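Local coordinates for putative methylase (Clostridium difficile, PDB 3LDU), which binds GTP in this crystal and is probably an RNA-binding methyltransferase that methylates guanine in ribosomal RNA, at residues L21-E31 with I40-G48; L210-M220 with A277-F288. One frame throughout, in Å; residues are numbered along the deposited sequence.

Contact 1: residues L21-E31 with I40-G48; sequences LAREITNLGYE and ITYKTDEFG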
loop_
_atom_site.group_PDB
_atom_site.type_symbol
_atom_site.label_atom_id
_atom_site.label_comp_id
_atom_site.label_asym_id
_atom_site.label_seq_id
_atom_site.Cartn_x
_atom_site.Cartn_y
_atom_site.Cartn_z
ATOM N N LEU A 21 -1.024 3.083 8.215
ATOM C CA LEU A 21 -2.355 3.018 7.574
ATOM C C LEU A 21 -3.440 3.578 8.498
ATOM O O LEU A 21 -4.325 4.312 8.068
ATOM C CB LEU A 21 -2.696 1.585 7.180
ATOM C CG LEU A 21 -4.065 1.343 6.511
ATOM C CD1 LEU A 21 -4.333 2.339 5.369
ATOM C CD2 LEU A 21 -4.117 -0.070 5.996
ATOM N N ALA A 22 -3.371 3.236 9.778
ATOM C CA ALA A 22 -4.354 3.733 10.730
ATOM C C ALA A 22 -4.305 5.255 10.811
ATOM O O ALA A 22 -5.344 5.922 10.902
ATOM C CB ALA A 22 -4.130 3.113 12.102
ATOM N N ARG A 23 -3.096 5.802 10.754
ATOM C CA ARG A 23 -2.905 7.237 10.815
ATOM C C ARG A 23 -3.546 7.902 9.587
ATOM O O ARG A 23 -4.196 8.941 9.705
ATOM C CB ARG A 23 -1.403 7.526 10.880
ATOM C CG ARG A 23 -1.008 8.964 10.975
ATOM C CD ARG A 23 0.517 9.030 11.021
ATOM N NE ARG A 23 1.066 8.293 12.161
ATOM C CZ ARG A 23 2.354 7.968 12.295
ATOM N NH1 ARG A 23 3.226 8.286 11.348
ATOM N NH2 ARG A 23 2.768 7.305 13.370
ATOM N N GLU A 24 -3.365 7.293 8.415
ATOM C CA GLU A 24 -3.950 7.823 7.176
ATOM C C GLU A 24 -5.480 7.835 7.258
ATOM O O GLU A 24 -6.134 8.794 6.846
ATOM C CB GLU A 24 -3.583 6.938 5.984
ATOM C CG GLU A 24 -2.137 6.984 5.526
ATOM C CD GLU A 24 -2.001 6.342 4.150
ATOM O OE1 GLU A 24 -1.915 7.091 3.160
ATOM O OE2 GLU A 24 -2.043 5.096 4.054
ATOM N N ILE A 25 -6.034 6.740 7.753
ATOM C CA ILE A 25 -7.481 6.598 7.885
ATOM C C ILE A 25 -8.020 7.635 8.860
ATOM O O ILE A 25 -9.042 8.273 8.609
ATOM C CB ILE A 25 -7.845 5.186 8.363
ATOM C CG1 ILE A 25 -7.539 4.175 7.253
ATOM C CG2 ILE A 25 -9.338 5.107 8.778
ATOM C CD1 ILE A 25 -7.545 2.714 7.732
ATOM N N THR A 26 -7.284 7.843 9.947
ATOM C CA THR A 26 -7.682 8.829 10.942
ATOM C C THR A 26 -7.668 10.222 10.309
ATOM O O THR A 26 -8.565 11.029 10.551
ATOM C CB THR A 26 -6.763 8.754 12.187
ATOM O OG1 THR A 26 -6.885 7.452 12.774
ATOM C CG2 THR A 26 -7.159 9.798 13.220
ATOM N N ASN A 27 -6.658 10.490 9.483
ATOM C CA ASN A 27 -6.536 11.797 8.829
ATOM C C ASN A 27 -7.659 12.051 7.811
ATOM O O ASN A 27 -7.944 13.197 7.485
ATOM C CB ASN A 27 -5.149 11.970 8.177
ATOM C CG ASN A 27 -4.105 12.529 9.144
ATOM O OD1 ASN A 27 -2.943 12.095 9.147
ATOM N ND2 ASN A 27 -4.506 13.496 9.963
ATOM N N LEU A 28 -8.283 10.989 7.316
ATOM C CA LEU A 28 -9.458 11.129 6.440
ATOM C C LEU A 28 -10.710 11.421 7.257
ATOM O O LEU A 28 -11.770 11.714 6.700
ATOM C CB LEU A 28 -9.685 9.868 5.599
ATOM C CG LEU A 28 -8.642 9.532 4.536
ATOM C CD1 LEU A 28 -9.072 8.289 3.759
ATOM C CD2 LEU A 28 -8.482 10.709 3.606
ATOM N N GLY A 29 -10.588 11.329 8.579
ATOM C CA GLY A 29 -11.698 11.625 9.467
ATOM C C GLY A 29 -12.497 10.412 9.884
ATOM O O GLY A 29 -13.571 10.545 10.470
ATOM N N TYR A 30 -11.978 9.219 9.612
ATOM C CA TYR A 30 -12.760 8.002 9.874
ATOM C C TYR A 30 -12.403 7.289 11.167
ATOM O O TYR A 30 -11.264 7.345 11.640
ATOM C CB TYR A 30 -12.671 7.022 8.704
ATOM C CG TYR A 30 -13.190 7.597 7.409
ATOM C CD1 TYR A 30 -14.377 8.319 7.386
ATOM C CD2 TYR A 30 -12.504 7.415 6.208
ATOM C CE1 TYR A 30 -14.868 8.849 6.217
ATOM C CE2 TYR A 30 -12.993 7.943 5.026
ATOM C CZ TYR A 30 -14.177 8.660 5.041
ATOM O OH TYR A 30 -14.694 9.194 3.886
ATOM N N GLU A 31 -13.402 6.608 11.718
ATOM C CA GLU A 31 -13.266 5.876 12.964
ATOM C C GLU A 31 -12.692 4.482 12.731
ATOM O O GLU A 31 -13.233 3.699 11.946
ATOM C CB GLU A 31 -14.636 5.764 13.638
ATOM C CG GLU A 31 -14.609 5.040 14.974
ATOM C CD GLU A 31 -16.001 4.735 15.506
ATOM O OE1 GLU A 31 -16.990 4.978 14.779
ATOM O OE2 GLU A 31 -16.098 4.246 16.649
ATOM N N ILE A 40 -6.859 -3.242 8.798
ATOM C CA ILE A 40 -7.586 -2.281 9.613
ATOM C C ILE A 40 -9.057 -2.292 9.191
ATOM O O ILE A 40 -9.365 -2.260 7.996
ATOM C CB ILE A 40 -7.043 -0.842 9.400
ATOM C CG1 ILE A 40 -5.527 -0.777 9.635
ATOM C CG2 ILE A 40 -7.749 0.128 10.318
ATOM C CD1 ILE A 40 -5.140 -1.118 11.046
ATOM N N THR A 41 -9.954 -2.323 10.167
ATOM C CA THR A 41 -11.389 -2.210 9.906
ATOM C C THR A 41 -11.856 -0.855 10.410
ATOM O O THR A 41 -11.518 -0.454 11.524
ATOM C CB THR A 41 -12.168 -3.330 10.612
ATOM O OG1 THR A 41 -11.673 -4.601 10.165
ATOM C CG2 THR A 41 -13.663 -3.222 10.307
ATOM N N TYR A 42 -12.594 -0.133 9.576
ATOM C CA TYR A 42 -13.003 1.230 9.906
ATOM C C TYR A 42 -14.397 1.581 9.382
ATOM O O TYR A 42 -14.898 0.967 8.435
ATOM C CB TYR A 42 -11.957 2.256 9.428
ATOM C CG TYR A 42 -11.565 2.175 7.956
ATOM C CD1 TYR A 42 -11.879 3.202 7.086
ATOM C CD2 TYR A 42 -10.863 1.085 7.454
ATOM C CE1 TYR A 42 -11.525 3.147 5.742
ATOM C CE2 TYR A 42 -10.496 1.015 6.099
ATOM C CZ TYR A 42 -10.833 2.053 5.257
ATOM O OH TYR A 42 -10.475 2.004 3.929
ATOM N N LYS A 43 -15.017 2.565 10.026
ATOM C CA LYS A 43 -16.359 3.019 9.670
ATOM C C LYS A 43 -16.234 4.343 8.947
ATOM O O LYS A 43 -15.424 5.185 9.333
ATOM C CB LYS A 43 -17.205 3.233 10.926
ATOM C CG LYS A 43 -18.342 2.245 11.094
ATOM C CD LYS A 43 -19.136 2.539 12.360
ATOM C CE LYS A 43 -20.119 3.676 12.145
ATOM N NZ LYS A 43 -21.203 3.272 11.204
ATOM N N THR A 44 -17.040 4.532 7.908
ATOM C CA THR A 44 -17.001 5.766 7.125
ATOM C C THR A 44 -18.404 6.219 6.764
ATOM O O THR A 44 -19.366 5.470 6.925
ATOM C CB THR A 44 -16.231 5.573 5.791
ATOM O OG1 THR A 44 -17.067 4.905 4.835
ATOM C CG2 THR A 44 -14.956 4.744 5.994
ATOM N N ASP A 45 -18.509 7.453 6.284
ATOM C CA ASP A 45 -19.739 7.944 5.684
ATOM C C ASP A 45 -19.824 7.462 4.238
ATOM O O ASP A 45 -19.040 6.603 3.812
ATOM C CB ASP A 45 -19.800 9.474 5.753
ATOM C CG ASP A 45 -18.628 10.145 5.048
ATOM O OD1 ASP A 45 -17.950 9.483 4.243
ATOM O OD2 ASP A 45 -18.388 11.344 5.295
ATOM N N GLU A 46 -20.764 8.014 3.474
ATOM C CA GLU A 46 -20.991 7.534 2.115
ATOM C C GLU A 46 -19.856 7.879 1.154
ATOM O O GLU A 46 -19.803 7.359 0.042
ATOM C CB GLU A 46 -22.336 8.043 1.559
ATOM C CG GLU A 46 -22.351 9.530 1.238
ATOM C CD GLU A 46 -22.949 10.381 2.351
ATOM O OE1 GLU A 46 -22.782 10.026 3.546
ATOM O OE2 GLU A 46 -23.591 11.410 2.023
ATOM N N PHE A 47 -18.944 8.753 1.587
ATOM C CA PHE A 47 -17.807 9.127 0.761
ATOM C C PHE A 47 -16.640 8.172 0.957
ATOM O O PHE A 47 -15.614 8.297 0.291
ATOM C CB PHE A 47 -17.358 10.559 1.075
ATOM C CG PHE A 47 -18.339 11.614 0.628
ATOM C CD1 PHE A 47 -18.243 12.183 -0.631
ATOM C CD2 PHE A 47 -19.349 12.036 1.470
ATOM C CE1 PHE A 47 -19.135 13.153 -1.044
ATOM C CE2 PHE A 47 -20.248 13.005 1.064
ATOM C CZ PHE A 47 -20.140 13.562 -0.197
ATOM N N GLY A 48 -16.817 7.201 1.849
ATOM C CA GLY A 48 -15.711 6.386 2.330
ATOM C C GLY A 48 -15.032 5.524 1.285
ATOM O O GLY A 48 -13.805 5.371 1.286
HETATM O O HOH W 1 -16.231 7.259 10.871
#
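The ring of Y30 lies over T44 at the tightly packed end of this contact. CG2 of T44 sits 3.6 Å from the centroid of the Y30 ring, a CH-pi contact over the face, and L28 O lies over the opposite face. The ring thus lies between T44 and the backbone carbonyl of L28. Its hydroxyl donates to D45 OD1, with Y30 OH and D45 OD1 3.3 Å apart. The ring and carboxylate planes are 78° apart. D45 OD1 also accepts from F47 N, on the opposite face of the carboxylate, a capping bond, so two donors hold D45 at the turn that leads into helix 48-55. Further along, I25 packs on Y42. With CG1 of I25 beside its backbone N (chi1 -69°) and the chain extended beyond it, CD1 comes to lie over the Y42 ring, 3.9 Å from its centroid. The Y42 hydroxyl bonds to S11. I25 CD1 also touches I40 CG2 at 3.7 Å. The two segments belong to the ferredoxin-like domain: helix 18-27 lies on the sheet, and its part 21-27 runs nearly parallel to 40-44. A Schellman motif at G29 ends the helix and turns the chain into strand 31-36, an antiparallel neighbour of 39-44. Where the strands meet, K43 N donates to E31 O at 2.9 Å with an angle of 164°. The return bond, E31 N to K43 O, is weak at 3.4 Å, and a water bridges the same two atoms. The side chains of E31 and K43 point the same way on the looser, more exposed side. Their charged ends, E31 OE1 and K43 NZ, stay 5.8 Å apart.

Contact 2: residues L210-M220 with A277-F288; sequences LIEAAMIGINM and AEIAGVDEYIEF
Helix 210-217 runs nearly antiparallel to strand 286-288, at 165°, with 10.0 Å between the short axes, and no hydrogen bond crosses between the segments. A214 and V282 touch in the middle, A214 CB to V282 CB at 3.6 Å. The methyl of A214 thus packs directly on the branch carbon of V282. V282 CG1 lies beside its backbone N (chi1 -67°) and meets M215 CG and I218 CD1, while CG2 turns to A214 and I211. I211 spreads its branches over several partners: CG2 meets A280 CB at 3.7 Å, CG1 meets I286 CD1, and CD1 reaches the backbone of A277. I286 CD1 also packs on the backbone of the helix, 3.6 Å from L210 O. At one end of the contact L210 CD1 reaches F288 CE1 at 3.7 Å. At the other, I218 puts CG2 over a face of the Y285 ring, 3.7 Å from the centroid and 21° off the normal, a CH-pi contact. The Y285 ring also meets F258. Both helices stop in Schellman motifs, with N219 and G281 at positive phi. After the first of these turns, selenomethionine M220 brings its SE to 3.2 Å from A280 O, beside the second. The interface is buried and almost wholly apolar. Strand 286-290 is an edge strand of the methyltransferase sheet and runs parallel to strand 260-264. Helix 208-217 follows strand 199-201, and its first residue, T208, binds GTP. Helices packed against the parallel strands of a mostly parallel sheet are characteristic of the Rossmann-like fold of AdoMet-dependent methyltransferases.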
loop_
_atom_site.group_PDB
_atom_site.type_symbol
_atom_site.label_atom_id
_atom_site.label_comp_id
_atom_site.label_asym_id
_atom_site.label_seq_id
_atom_site.Cartn_x
_atom_site.Cartn_y
_atom_site.Cartn_z
ATOM N N LEU A 210 11.278 8.042 -4.118
ATOM C CA LEU A 210 11.215 9.478 -4.384
ATOM C C LEU A 210 9.902 9.915 -5.028
ATOM O O LEU A 210 9.371 10.970 -4.700
ATOM C CB LEU A 210 12.380 9.921 -5.256
ATOM C CG LEU A 210 13.721 9.745 -4.558
ATOM C CD1 LEU A 210 14.871 10.021 -5.539
ATOM C CD2 LEU A 210 13.757 10.666 -3.365
ATOM N N ILE A 211 9.397 9.121 -5.961
ATOM C CA ILE A 211 8.068 9.404 -6.519
ATOM C C ILE A 211 7.004 9.443 -5.413
ATOM O O ILE A 211 6.199 10.377 -5.344
ATOM C CB ILE A 211 7.719 8.418 -7.658
ATOM C CG1 ILE A 211 8.680 8.638 -8.826
ATOM C CG2 ILE A 211 6.263 8.595 -8.121
ATOM C CD1 ILE A 211 8.705 7.514 -9.859
ATOM N N GLU A 212 7.003 8.448 -4.528
ATOM C CA GLU A 212 6.059 8.478 -3.417
ATOM C C GLU A 212 6.244 9.693 -2.519
ATOM O O GLU A 212 5.255 10.304 -2.080
ATOM C CB GLU A 212 6.078 7.180 -2.609
ATOM C CG GLU A 212 5.648 5.984 -3.418
ATOM C CD GLU A 212 4.138 5.981 -3.700
ATOM O OE1 GLU A 212 3.348 6.318 -2.794
ATOM O OE2 GLU A 212 3.756 5.634 -4.825
ATOM N N ALA A 213 7.502 10.059 -2.253
ATOM C CA ALA A 213 7.747 11.222 -1.421
ATOM C C ALA A 213 7.283 12.508 -2.102
ATOM O O ALA A 213 6.702 13.374 -1.450
ATOM C CB ALA A 213 9.230 11.313 -1.019
ATOM N N ALA A 214 7.561 12.647 -3.400
ATOM C CA ALA A 214 7.121 13.827 -4.136
ATOM C C ALA A 214 5.590 13.928 -4.079
ATOM O O ALA A 214 5.050 15.010 -3.863
ATOM C CB ALA A 214 7.594 13.774 -5.596
HETATM N N MSE A 215 4.888 12.812 -4.276
HETATM C CA MSE A 215 3.413 12.877 -4.262
HETATM C C MSE A 215 2.859 13.268 -2.891
HETATM O O MSE A 215 1.917 14.053 -2.787
HETATM C CB MSE A 215 2.796 11.576 -4.773
HETATM C CG MSE A 215 3.141 11.301 -6.230
HETATM SE SE MSE A 215 2.370 9.544 -6.657
HETATM C CE MSE A 215 0.517 10.015 -6.425
ATOM N N ILE A 216 3.477 12.753 -1.836
ATOM C CA ILE A 216 3.144 13.196 -0.489
ATOM C C ILE A 216 3.396 14.696 -0.341
ATOM O O ILE A 216 2.543 15.424 0.159
ATOM C CB ILE A 216 3.934 12.385 0.570
ATOM C CG1 ILE A 216 3.422 10.943 0.599
ATOM C CG2 ILE A 216 3.817 13.015 1.949
ATOM C CD1 ILE A 216 4.343 9.980 1.314
ATOM N N GLY A 217 4.563 15.153 -0.799
ATOM C CA GLY A 217 4.939 16.552 -0.718
ATOM C C GLY A 217 4.020 17.558 -1.395
ATOM O O GLY A 217 3.839 18.663 -0.885
ATOM N N ILE A 218 3.454 17.205 -2.547
ATOM C CA ILE A 218 2.518 18.108 -3.217
ATOM C C ILE A 218 1.061 17.723 -2.953
ATOM O O ILE A 218 0.152 18.272 -3.564
ATOM C CB ILE A 218 2.775 18.198 -4.738
ATOM C CG1 ILE A 218 2.617 16.830 -5.405
ATOM C CG2 ILE A 218 4.164 18.772 -5.002
ATOM C CD1 ILE A 218 2.611 16.903 -6.927
ATOM N N ASN A 219 0.855 16.786 -2.030
ATOM C CA ASN A 219 -0.491 16.303 -1.677
ATOM C C ASN A 219 -1.262 15.783 -2.892
ATOM O O ASN A 219 -2.447 16.068 -3.068
ATOM C CB ASN A 219 -1.295 17.405 -0.967
ATOM C CG ASN A 219 -2.461 16.855 -0.162
ATOM O OD1 ASN A 219 -2.379 15.771 0.415
ATOM N ND2 ASN A 219 -3.552 17.607 -0.113
HETATM N N MSE A 220 -0.574 15.039 -3.746
HETATM C CA MSE A 220 -1.221 14.373 -4.869
HETATM C C MSE A 220 -1.747 13.015 -4.416
HETATM O O MSE A 220 -0.989 12.172 -3.959
HETATM C CB MSE A 220 -0.241 14.182 -6.023
HETATM C CG MSE A 220 -0.853 13.436 -7.201
HETATM SE SE MSE A 220 0.460 13.156 -8.613
HETATM C CE MSE A 220 0.679 15.019 -9.129
ATOM N N ALA A 277 8.611 9.177 -13.145
ATOM C CA ALA A 277 8.253 10.438 -12.503
ATOM C C ALA A 277 7.383 11.300 -13.412
ATOM O O ALA A 277 6.476 11.972 -12.938
ATOM C CB ALA A 277 9.492 11.201 -12.078
ATOM N N GLU A 278 7.655 11.274 -14.716
ATOM C CA GLU A 278 6.860 12.043 -15.679
ATOM C C GLU A 278 5.440 11.503 -15.714
ATOM O O GLU A 278 4.467 12.255 -15.733
ATOM C CB GLU A 278 7.461 11.960 -17.083
ATOM C CG GLU A 278 8.801 12.652 -17.229
ATOM C CD GLU A 278 9.192 12.864 -18.680
ATOM O OE1 GLU A 278 8.333 12.649 -19.568
ATOM O OE2 GLU A 278 10.355 13.251 -18.931
ATOM N N ILE A 279 5.328 10.183 -15.733
ATOM C CA ILE A 279 4.011 9.548 -15.755
ATOM C C ILE A 279 3.226 9.883 -14.491
ATOM O O ILE A 279 2.012 10.150 -14.549
ATOM C CB ILE A 279 4.125 8.027 -15.945
ATOM C CG1 ILE A 279 4.668 7.739 -17.349
ATOM C CG2 ILE A 279 2.759 7.367 -15.791
ATOM C CD1 ILE A 279 5.159 6.335 -17.558
ATOM N N ALA A 280 3.919 9.873 -13.357
ATOM C CA ALA A 280 3.296 10.149 -12.071
ATOM C C ALA A 280 2.911 11.610 -11.947
ATOM O O ALA A 280 2.085 11.967 -11.112
ATOM C CB ALA A 280 4.230 9.760 -10.933
ATOM N N GLY A 281 3.529 12.455 -12.764
ATOM C CA GLY A 281 3.263 13.882 -12.714
ATOM C C GLY A 281 4.093 14.620 -11.675
ATOM O O GLY A 281 3.745 15.725 -11.264
ATOM N N VAL A 282 5.202 14.030 -11.244
ATOM C CA VAL A 282 6.040 14.712 -10.251
ATOM C C VAL A 282 7.465 14.973 -10.744
ATOM O O VAL A 282 8.359 15.238 -9.944
ATOM C CB VAL A 282 6.081 13.963 -8.901
ATOM C CG1 VAL A 282 4.717 13.999 -8.253
ATOM C CG2 VAL A 282 6.539 12.521 -9.096
ATOM N N ASP A 283 7.650 14.906 -12.058
ATOM C CA ASP A 283 8.962 15.130 -12.679
ATOM C C ASP A 283 9.611 16.466 -12.318
ATOM O O ASP A 283 10.838 16.582 -12.331
ATOM C CB ASP A 283 8.884 14.986 -14.205
ATOM C CG ASP A 283 7.743 15.773 -14.812
ATOM O OD1 ASP A 283 6.566 15.444 -14.544
ATOM O OD2 ASP A 283 8.024 16.721 -15.570
ATOM N N GLU A 284 8.805 17.474 -11.998
ATOM C CA GLU A 284 9.363 18.787 -11.683
ATOM C C GLU A 284 9.963 18.845 -10.277
ATOM O O GLU A 284 10.641 19.808 -9.923
ATOM C CB GLU A 284 8.306 19.881 -11.845
ATOM C CG GLU A 284 7.866 20.120 -13.285
ATOM C CD GLU A 284 8.940 20.796 -14.129
ATOM O OE1 GLU A 284 9.924 21.305 -13.551
ATOM O OE2 GLU A 284 8.798 20.823 -15.373
ATOM N N TYR A 285 9.729 17.809 -9.478
ATOM C CA TYR A 285 10.142 17.843 -8.073
ATOM C C TYR A 285 11.289 16.898 -7.784
ATOM O O TYR A 285 11.796 16.876 -6.672
ATOM C CB TYR A 285 8.964 17.523 -7.148
ATOM C CG TYR A 285 7.793 18.450 -7.364
ATOM C CD1 TYR A 285 7.688 19.640 -6.659
ATOM C CD2 TYR A 285 6.800 18.146 -8.293
ATOM C CE1 TYR A 285 6.627 20.502 -6.870
ATOM C CE2 TYR A 285 5.739 19.000 -8.505
ATOM C CZ TYR A 285 5.657 20.174 -7.791
ATOM O OH TYR A 285 4.591 21.021 -7.995
ATOM N N ILE A 286 11.702 16.128 -8.787
ATOM C CA ILE A 286 12.769 15.157 -8.582
ATOM C C ILE A 286 13.840 15.291 -9.641
ATOM O O ILE A 286 13.546 15.469 -10.821
ATOM C CB ILE A 286 12.258 13.702 -8.645
ATOM C CG1 ILE A 286 10.984 13.542 -7.832
ATOM C CG2 ILE A 286 13.330 12.755 -8.127
ATOM C CD1 ILE A 286 10.335 12.166 -8.000
ATOM N N GLU A 287 15.092 15.198 -9.218
ATOM C CA GLU A 287 16.190 15.130 -10.168
ATOM C C GLU A 287 16.934 13.810 -9.962
ATOM O O GLU A 287 17.421 13.532 -8.867
ATOM C CB GLU A 287 17.122 16.329 -9.995
ATOM C CG GLU A 287 18.357 16.265 -10.861
ATOM C CD GLU A 287 19.257 17.475 -10.674
ATOM O OE1 GLU A 287 18.735 18.611 -10.700
ATOM O OE2 GLU A 287 20.483 17.284 -10.510
ATOM N N PHE A 288 16.990 13.001 -11.016
ATOM C CA PHE A 288 17.621 11.686 -10.985
ATOM C C PHE A 288 18.903 11.768 -11.802
ATOM O O PHE A 288 18.910 12.377 -12.874
ATOM C CB PHE A 288 16.730 10.643 -11.662
ATOM C CG PHE A 288 15.450 10.321 -10.924
ATOM C CD1 PHE A 288 15.466 9.522 -9.784
ATOM C CD2 PHE A 288 14.235 10.755 -11.412
ATOM C CE1 PHE A 288 14.273 9.191 -9.119
ATOM C CE2 PHE A 288 13.050 10.429 -10.761
ATOM C CZ PHE A 288 13.076 9.651 -9.612
#

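From the N terminus, the chain runs through strand 7-12, helix 18-27 and strand 31-36 before strand 39-44 closes contact 1 over a short hairpin turn. This contact ties a helix to the sheet of the ferredoxin-like domain. The chain then goes through the THUMP domain and into the methyltransferase domain. There contact 2 closes a longer loop of 56 residues, from helix 208-217 to the end of helix 267-280 and strand 286-290. The two contacts are in series and neither nest nor cross. The centres of contact 1 and contact 2 lie about 25 Å apart, and the contacts do not touch. R57, which bonds to E24 and to M220, links their surroundings.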